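Local coordinates for protein carbohydrate esterase family 2 (CE2) (Chaetomium olivicolor, PDB 4XVH) that probably hydrolyses acetyl esters of plant cell-wall polysaccharides such as xylan, joining an SGNH-type esterase domain to a beta-sandwich carbohydrate-binding domain, at residues 195-200 / 244-249; 42-47 / 62-67. One frame throughout, in Å; residues are numbered along the deposited sequence.

Interaction 1: 195-200 / 244-249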
ATOM      1  N   GLY A 195      -6.519 -10.339 -14.402  1.00 25.89           N
ATOM      2  CA  GLY A 195      -6.997 -11.593 -13.855  1.00 28.27           C
ATOM      3  C   GLY A 195      -5.935 -12.607 -13.451  1.00 29.19           C
ATOM      4  O   GLY A 195      -6.270 -13.762 -13.168  1.00 31.29           O
ATOM      5  N   SER A 196      -4.667 -12.205 -13.393  1.00 27.40           N
ATOM      6  CA  SER A 196      -3.620 -13.175 -13.086  1.00 26.51           C
ATOM      7  C   SER A 196      -3.509 -13.486 -11.587  1.00 25.61           C
ATOM      8  O   SER A 196      -2.868 -14.448 -11.236  1.00 25.92           O
ATOM      9  CB  SER A 196      -2.246 -12.714 -13.621  1.00 25.45           C
ATOM     10  OG  SER A 196      -1.842 -11.450 -13.095  1.00 22.43           O
ATOM     11  N   TYR A 197      -4.088 -12.681 -10.699  1.00 24.22           N
ATOM     12  CA  TYR A 197      -4.104 -13.080  -9.277  1.00 22.86           C
ATOM     13  C   TYR A 197      -5.168 -14.150  -9.022  1.00 24.85           C
ATOM     14  O   TYR A 197      -6.349 -13.903  -9.233  1.00 22.20           O
ATOM     15  CB  TYR A 197      -4.356 -11.875  -8.353  1.00 20.91           C
ATOM     16  CG  TYR A 197      -4.206 -12.199  -6.859  1.00 18.84           C
ATOM     17  CD1 TYR A 197      -3.020 -12.759  -6.343  1.00 18.68           C
ATOM     18  CD2 TYR A 197      -5.237 -11.930  -5.973  1.00 18.46           C
ATOM     19  CE1 TYR A 197      -2.886 -13.046  -4.980  1.00 21.40           C
ATOM     20  CE2 TYR A 197      -5.117 -12.200  -4.612  1.00 17.93           C
ATOM     21  CZ  TYR A 197      -3.942 -12.767  -4.124  1.00 21.07           C
ATOM     22  OH  TYR A 197      -3.855 -13.051  -2.783  1.00 20.91           O
ATOM     23  N   PRO A 198      -4.758 -15.335  -8.536  1.00 25.57           N
ATOM     24  CA  PRO A 198      -5.758 -16.398  -8.398  1.00 26.58           C
ATOM     25  C   PRO A 198      -6.567 -16.315  -7.097  1.00 24.94           C
ATOM     26  O   PRO A 198      -7.400 -17.181  -6.880  1.00 25.15           O
ATOM     27  CB  PRO A 198      -4.918 -17.681  -8.445  1.00 28.47           C
ATOM     28  CG  PRO A 198      -3.596 -17.315  -7.942  1.00 28.59           C
ATOM     29  CD  PRO A 198      -3.400 -15.804  -8.206  1.00 26.57           C
ATOM     30  N   PHE A 199      -6.343 -15.300  -6.263  1.00 21.39           N
ATOM     31  CA  PHE A 199      -7.032 -15.252  -4.964  1.00 24.54           C
ATOM     32  C   PHE A 199      -6.889 -16.589  -4.183  1.00 23.33           C
ATOM     33  O   PHE A 199      -7.888 -17.269  -3.870  1.00 23.52           O
ATOM     34  CB  PHE A 199      -8.493 -14.866  -5.189  1.00 26.10           C
ATOM     35  CG  PHE A 199      -8.643 -13.412  -5.574  1.00 25.88           C
ATOM     36  CD1 PHE A 199      -8.623 -12.429  -4.589  1.00 24.91           C
ATOM     37  CD2 PHE A 199      -8.725 -13.032  -6.907  1.00 27.04           C
ATOM     38  CE1 PHE A 199      -8.699 -11.069  -4.917  1.00 25.80           C
ATOM     39  CE2 PHE A 199      -8.820 -11.670  -7.261  1.00 27.10           C
ATOM     40  CZ  PHE A 199      -8.800 -10.684  -6.259  1.00 26.65           C
ATOM     41  N   PRO A 200      -5.634 -16.984  -3.891  1.00 22.73           N
ATOM     42  CA  PRO A 200      -5.426 -18.242  -3.165  1.00 25.20           C
ATOM     43  C   PRO A 200      -6.023 -18.144  -1.773  1.00 21.75           C
ATOM     44  O   PRO A 200      -5.996 -17.066  -1.149  1.00 20.59           O
ATOM     45  CB  PRO A 200      -3.902 -18.367  -3.086  1.00 21.88           C
ATOM     46  CG  PRO A 200      -3.452 -16.922  -3.110  1.00 20.50           C
ATOM     47  CD  PRO A 200      -4.361 -16.284  -4.118  1.00 21.28           C
ATOM     48  N   LYS A 244     -16.810 -11.173  -3.725  1.00 29.33           N
ATOM     49  CA  LYS A 244     -16.828 -12.444  -4.456  1.00 32.95           C
ATOM     50  C   LYS A 244     -15.719 -13.364  -3.924  1.00 31.37           C
ATOM     51  O   LYS A 244     -15.877 -14.590  -3.867  1.00 31.56           O
ATOM     52  CB  LYS A 244     -16.652 -12.214  -5.962  1.00 36.41           C
ATOM     53  CG  LYS A 244     -17.896 -11.666  -6.652  1.00 41.94           C
ATOM     54  CD  LYS A 244     -17.713 -11.573  -8.181  1.00 46.70           C
ATOM     55  CE  LYS A 244     -19.069 -11.576  -8.929  1.00 52.41           C
ATOM     56  NZ  LYS A 244     -19.305 -10.396  -9.832  1.00 54.85           N
ATOM     57  N   HIS A 245     -14.594 -12.762  -3.519  1.00 28.38           N
ATOM     58  CA  HIS A 245     -13.467 -13.553  -3.030  1.00 27.66           C
ATOM     59  C   HIS A 245     -13.388 -13.617  -1.512  1.00 25.16           C
ATOM     60  O   HIS A 245     -13.030 -14.638  -0.946  1.00 24.17           O
ATOM     61  CB  HIS A 245     -12.163 -12.992  -3.585  1.00 28.89           C
ATOM     62  CG  HIS A 245     -12.142 -12.907  -5.080  1.00 32.87           C
ATOM     63  ND1 HIS A 245     -12.137 -14.027  -5.887  1.00 35.03           N
ATOM     64  CD2 HIS A 245     -12.152 -11.840  -5.914  1.00 34.25           C
ATOM     65  CE1 HIS A 245     -12.126 -13.653  -7.153  1.00 36.22           C
ATOM     66  NE2 HIS A 245     -12.137 -12.331  -7.198  1.00 36.24           N
ATOM     67  N   TYR A 246     -13.707 -12.503  -0.860  1.00 24.20           N
ATOM     68  CA  TYR A 246     -13.589 -12.403   0.584  1.00 23.89           C
ATOM     69  C   TYR A 246     -14.933 -11.999   1.191  1.00 23.60           C
ATOM     70  O   TYR A 246     -15.087 -10.893   1.698  1.00 22.53           O
ATOM     71  CB  TYR A 246     -12.505 -11.381   0.966  1.00 21.18           C
ATOM     72  CG  TYR A 246     -11.170 -11.562   0.264  1.00 21.33           C
ATOM     73  CD1 TYR A 246     -10.581 -12.822   0.122  1.00 22.03           C
ATOM     74  CD2 TYR A 246     -10.482 -10.462  -0.236  1.00 19.97           C
ATOM     75  CE1 TYR A 246      -9.335 -12.972  -0.522  1.00 20.75           C
ATOM     76  CE2 TYR A 246      -9.262 -10.603  -0.883  1.00 19.87           C
ATOM     77  CZ  TYR A 246      -8.691 -11.859  -1.016  1.00 19.76           C
ATOM     78  OH  TYR A 246      -7.460 -11.970  -1.645  1.00 18.68           O
ATOM     79  N   PRO A 247     -15.914 -12.892   1.123  1.00 26.00           N
ATOM     80  CA  PRO A 247     -17.278 -12.518   1.524  1.00 26.82           C
ATOM     81  C   PRO A 247     -17.418 -12.114   2.990  1.00 26.91           C
ATOM     82  O   PRO A 247     -18.357 -11.397   3.332  1.00 28.37           O
ATOM     83  CB  PRO A 247     -18.087 -13.791   1.258  1.00 27.09           C
ATOM     84  CG  PRO A 247     -17.087 -14.877   1.294  1.00 26.96           C
ATOM     85  CD  PRO A 247     -15.797 -14.316   0.782  1.00 25.89           C
ATOM     86  N   ARG A 248     -16.524 -12.587   3.847  1.00 26.26           N
ATOM     87  CA  ARG A 248     -16.655 -12.298   5.274  1.00 27.53           C
ATOM     88  C   ARG A 248     -15.856 -11.054   5.689  1.00 23.06           C
ATOM     89  O   ARG A 248     -15.869 -10.673   6.843  1.00 22.68           O
ATOM     90  CB  ARG A 248     -16.185 -13.492   6.108  1.00 31.58           C
ATOM     91  CG  ARG A 248     -17.013 -14.780   5.952  1.00 38.36           C
ATOM     92  CD  ARG A 248     -16.292 -15.977   6.618  1.00 42.79           C
ATOM     93  NE  ARG A 248     -15.017 -16.321   5.964  1.00 45.62           N
ATOM     94  CZ  ARG A 248     -13.799 -15.957   6.387  1.00 46.69           C
ATOM     95  NH1 ARG A 248     -13.645 -15.214   7.487  1.00 47.38           N
ATOM     96  NH2 ARG A 248     -12.721 -16.333   5.698  1.00 45.79           N
ATOM     97  N   ALA A 249     -15.126 -10.435   4.776  1.00 21.00           N
ATOM     98  CA  ALA A 249     -14.270  -9.321   5.210  1.00 20.69           C
ATOM     99  C   ALA A 249     -15.091  -8.103   5.600  1.00 21.99           C
ATOM    100  O   ALA A 249     -16.158  -7.867   5.018  1.00 22.73           O
ATOM    101  CB  ALA A 249     -13.289  -8.932   4.100  1.00 19.52           C
TER
HETATM  102  O   HOH W   1      -6.247 -14.264  -1.999  1.00 17.33           O
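F199 lays its ring flat over the imidazole of H245 in a face-to-face stack, centroids 3.5 Å apart. The planes differ by just 4°, so the overlap extends over nearly the whole smaller ring. Starting at the root, F199 CB lies 3.8 Å from H245 ND1, and CG sits over the ND1-CG side of the imidazole. At the ring edge F199 CD1 meets the Y246 hydroxyl, OH 3.2 Å away near the phenyl plane, and CE1 has that hydroxyl on one side and H245 CD2 below it. Both flanks lie over the imidazole; on the other, F199 CD2 is near H245 CE1, and F199 CE2 comes to 3.4 Å from H245 NE2. At the far end, F199 CZ reaches H245 CD2 at 3.6 Å. A chi1 of -72°, CG anti to the carbonyl carbon, sends the ring out here. Its opposite face receives the edge of Y197, CD2 over the centre, so the phenyl is held between two aromatic side chains. Y246 completes the cluster in an offset edge-to-face pairing, planes at 65°, with the F199 edge directed at its face. With an alanine in place of F199, H245 would probably lose its stacking surface and be free to turn, a gap opening between it and Y197. One water joins the two loops through polar atoms: it lies 2.8 Å from Y197 OH and 2.6 Å from Y246 OH, and donates to P200 O at 2.9 Å. These loops precede strands 207-211 and 250-254, neighbours in the parallel sheet of the SGNH-type domain. The contact relies on ring stacking and a water bridge rather than direct polar bonds, and a protonated H245 would probably gain from the pi face.

Interaction 2: 42-47 / 62-67; sequences NSVDLV and TGISTP
I64 and L46 reach across from opposing strands and run alongside each other in opposite senses, overlapping at their flanks. The touching atoms are branch methyls: L46 CD2 lies 4.0 Å from I64 CG2. The same L46 methyl also comes to 3.9 Å from the backbone oxygen S65 O, an ordinary van der Waals approach. L46 gets there with CG anti to the backbone N (chi1 180°), while I64 has CG1 anti to the carbonyl carbon and CG2 beside it, which separates its two branches. CG2 therefore serves L46, and the longer branch runs toward V44, where I64 CD1 is 4.3 Å from V44 CG2. V44 and L46, two residues apart on strand 44-47, both direct their CB toward the other segment, as alternation along a strand requires. The axes of strands 44-47 and 63-65 approach to 9.9 Å at 34°, a spacing and tilt that fit face-to-face packing of the two antiparallel sheets of the jelly-roll sandwich; 63-65 is an outer strand of one sheet, and 44-48 belongs to the other. L79 touches both V44 and I64, as does I56, extending the apolar layer. S65, by contrast, points its CB away from strand 44-47, and its hydroxyl is hydrogen-bonded to T32 OG1 on the adjoining strand 31-40.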
ATOM      1  N   ASN A  42      14.045   1.920  -7.183  1.00 22.05           N
ATOM      2  CA  ASN A  42      13.389   1.174  -6.112  1.00 21.73           C
ATOM      3  C   ASN A  42      13.976   1.600  -4.794  1.00 21.78           C
ATOM      4  O   ASN A  42      15.105   2.097  -4.770  1.00 21.67           O
ATOM      5  CB  ASN A  42      13.600  -0.339  -6.271  1.00 21.28           C
ATOM      6  CG  ASN A  42      13.107  -0.858  -7.588  1.00 22.85           C
ATOM      7  OD1 ASN A  42      11.929  -1.176  -7.737  1.00 24.04           O
ATOM      8  ND2 ASN A  42      13.999  -0.910  -8.575  1.00 22.86           N
ATOM      9  N   SER A  43      13.268   1.363  -3.691  1.00 20.12           N
ATOM     10  CA  SER A  43      13.965   1.401  -2.401  1.00 19.96           C
ATOM     11  C   SER A  43      13.282   0.420  -1.486  1.00 19.66           C
ATOM     12  O   SER A  43      12.109   0.114  -1.667  1.00 18.37           O
ATOM     13  CB  SER A  43      13.995   2.802  -1.778  1.00 21.00           C
ATOM     14  OG  SER A  43      12.713   3.248  -1.405  1.00 20.71           O
ATOM     15  N   VAL A  44      14.040  -0.089  -0.532  1.00 18.33           N
ATOM     16  CA  VAL A  44      13.555  -1.093   0.378  1.00 19.14           C
ATOM     17  C   VAL A  44      14.042  -0.732   1.756  1.00 18.68           C
ATOM     18  O   VAL A  44      15.076  -0.039   1.896  1.00 18.97           O
ATOM     19  CB  VAL A  44      14.083  -2.530   0.020  1.00 18.30           C
ATOM     20  CG1 VAL A  44      13.649  -2.963  -1.383  1.00 18.22           C
ATOM     21  CG2 VAL A  44      15.614  -2.561   0.150  1.00 19.74           C
ATOM     22  N   ASP A  45      13.300  -1.201   2.755  1.00 17.86           N
ATOM     23  CA  ASP A  45      13.746  -1.253   4.147  1.00 18.92           C
ATOM     24  C   ASP A  45      14.300  -2.631   4.434  1.00 19.07           C
ATOM     25  O   ASP A  45      13.613  -3.622   4.161  1.00 19.85           O
ATOM     26  CB  ASP A  45      12.584  -1.005   5.113  1.00 17.68           C
ATOM     27  CG  ASP A  45      12.243   0.450   5.285  1.00 19.16           C
ATOM     28  OD1 ASP A  45      12.932   1.325   4.706  1.00 19.33           O
ATOM     29  OD2 ASP A  45      11.292   0.720   6.057  1.00 18.84           O
ATOM     30  N   LEU A  46      15.481  -2.720   5.031  1.00 18.14           N
ATOM     31  CA  LEU A  46      15.982  -4.017   5.497  1.00 17.31           C
ATOM     32  C   LEU A  46      16.033  -3.961   7.019  1.00 17.41           C
ATOM     33  O   LEU A  46      16.739  -3.098   7.581  1.00 17.77           O
ATOM     34  CB  LEU A  46      17.367  -4.315   4.891  1.00 17.35           C
ATOM     35  CG  LEU A  46      17.993  -5.653   5.311  1.00 18.95           C
ATOM     36  CD1 LEU A  46      17.279  -6.814   4.617  1.00 17.56           C
ATOM     37  CD2 LEU A  46      19.481  -5.640   4.988  1.00 20.57           C
ATOM     38  N   VAL A  47      15.269  -4.823   7.694  1.00 16.44           N
ATOM     39  CA  VAL A  47      15.180  -4.770   9.149  1.00 17.52           C
ATOM     40  C   VAL A  47      15.835  -6.025   9.730  1.00 20.69           C
ATOM     41  O   VAL A  47      15.434  -7.145   9.419  1.00 20.59           O
ATOM     42  CB  VAL A  47      13.719  -4.647   9.646  1.00 17.33           C
ATOM     43  CG1 VAL A  47      13.643  -4.947  11.136  1.00 16.56           C
ATOM     44  CG2 VAL A  47      13.167  -3.223   9.337  1.00 15.96           C
ATOM     45  N   THR A  62      24.963  -7.976  -6.955  1.00 80.40           N
ATOM     46  CA  THR A  62      24.707  -9.342  -6.568  1.00 76.68           C
ATOM     47  C   THR A  62      23.386  -9.558  -5.800  1.00 68.58           C
ATOM     48  O   THR A  62      22.594 -10.456  -6.130  1.00 68.85           O
ATOM     49  CB  THR A  62      25.914  -9.901  -5.765  1.00101.57           C
ATOM     50  OG1 THR A  62      27.109  -9.897  -6.545  1.00105.61           O
ATOM     51  CG2 THR A  62      25.667 -11.326  -5.251  1.00101.11           C
ATOM     52  N   GLY A  63      23.154  -8.711  -4.811  1.00 60.35           N
ATOM     53  CA  GLY A  63      22.048  -8.913  -3.926  1.00 51.52           C
ATOM     54  C   GLY A  63      22.160  -8.017  -2.743  1.00 43.42           C
ATOM     55  O   GLY A  63      22.981  -7.178  -2.712  1.00 42.76           O
ATOM     56  N   ILE A  64      21.298  -8.234  -1.781  1.00 35.88           N
ATOM     57  CA  ILE A  64      21.199  -7.420  -0.587  1.00 31.69           C
ATOM     58  C   ILE A  64      21.704  -8.234   0.587  1.00 30.62           C
ATOM     59  O   ILE A  64      21.061  -9.207   0.974  1.00 29.76           O
ATOM     60  CB  ILE A  64      19.737  -7.007  -0.306  1.00 28.27           C
ATOM     61  CG1 ILE A  64      19.171  -6.138  -1.429  1.00 28.88           C
ATOM     62  CG2 ILE A  64      19.602  -6.325   1.061  1.00 26.52           C
ATOM     63  CD1 ILE A  64      17.654  -5.996  -1.333  1.00 27.17           C
ATOM     64  N   SER A  65      22.832  -7.858   1.166  1.00 30.31           N
ATOM     65  CA  SER A  65      23.388  -8.628   2.283  1.00 29.25           C
ATOM     66  C   SER A  65      23.102  -7.993   3.618  1.00 27.34           C
ATOM     67  O   SER A  65      22.947  -6.775   3.712  1.00 28.77           O
ATOM     68  CB  SER A  65      24.890  -8.782   2.120  1.00 32.31           C
ATOM     69  OG  SER A  65      25.161  -9.492   0.932  1.00 35.13           O
ATOM     70  N   THR A  66      23.017  -8.828   4.646  1.00 24.60           N
ATOM     71  CA  THR A  66      22.909  -8.370   6.020  1.00 23.31           C
ATOM     72  C   THR A  66      24.131  -7.475   6.363  1.00 26.18           C
ATOM     73  O   THR A  66      25.181  -7.572   5.717  1.00 26.95           O
ATOM     74  CB  THR A  66      22.823  -9.571   7.001  1.00 22.02           C
ATOM     75  OG1 THR A  66      23.908 -10.474   6.756  1.00 25.37           O
ATOM     76  CG2 THR A  66      21.512 -10.334   6.810  1.00 25.12           C
ATOM     77  N   PRO A  67      23.989  -6.582   7.359  1.00 26.29           N
ATOM     78  CA  PRO A  67      25.074  -5.666   7.748  1.00 28.22           C
ATOM     79  C   PRO A  67      26.314  -6.362   8.329  1.00 28.77           C
ATOM     80  O   PRO A  67      26.198  -7.385   9.017  1.00 28.38           O
ATOM     81  CB  PRO A  67      24.405  -4.772   8.814  1.00 27.74           C
ATOM     82  CG  PRO A  67      23.243  -5.549   9.294  1.00 26.89           C
ATOM     83  CD  PRO A  67      22.738  -6.259   8.068  1.00 26.02           C
TER

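In the fold
Interaction 2 closes along the chain before interaction 1 opens, and the two lie far apart: 31 Å between centres and about 18 Å between nearest atoms, with no touch. Interaction 2 packs sheets in the N-terminal carbohydrate esterase 2 region, whereas interaction 1 joins loops in the GDSL-like hydrolase region. The two regions also touch beside interaction 1, where R7 makes a cation-pi contact with Y197. The pocket occupied by the polyether ligand also draws on both, with A86 and Y87 from the first and S118, G163, N215 and H306 from the second. None of the pocket residues lies in either contact, consistent with both being structural packing away from the ligand site.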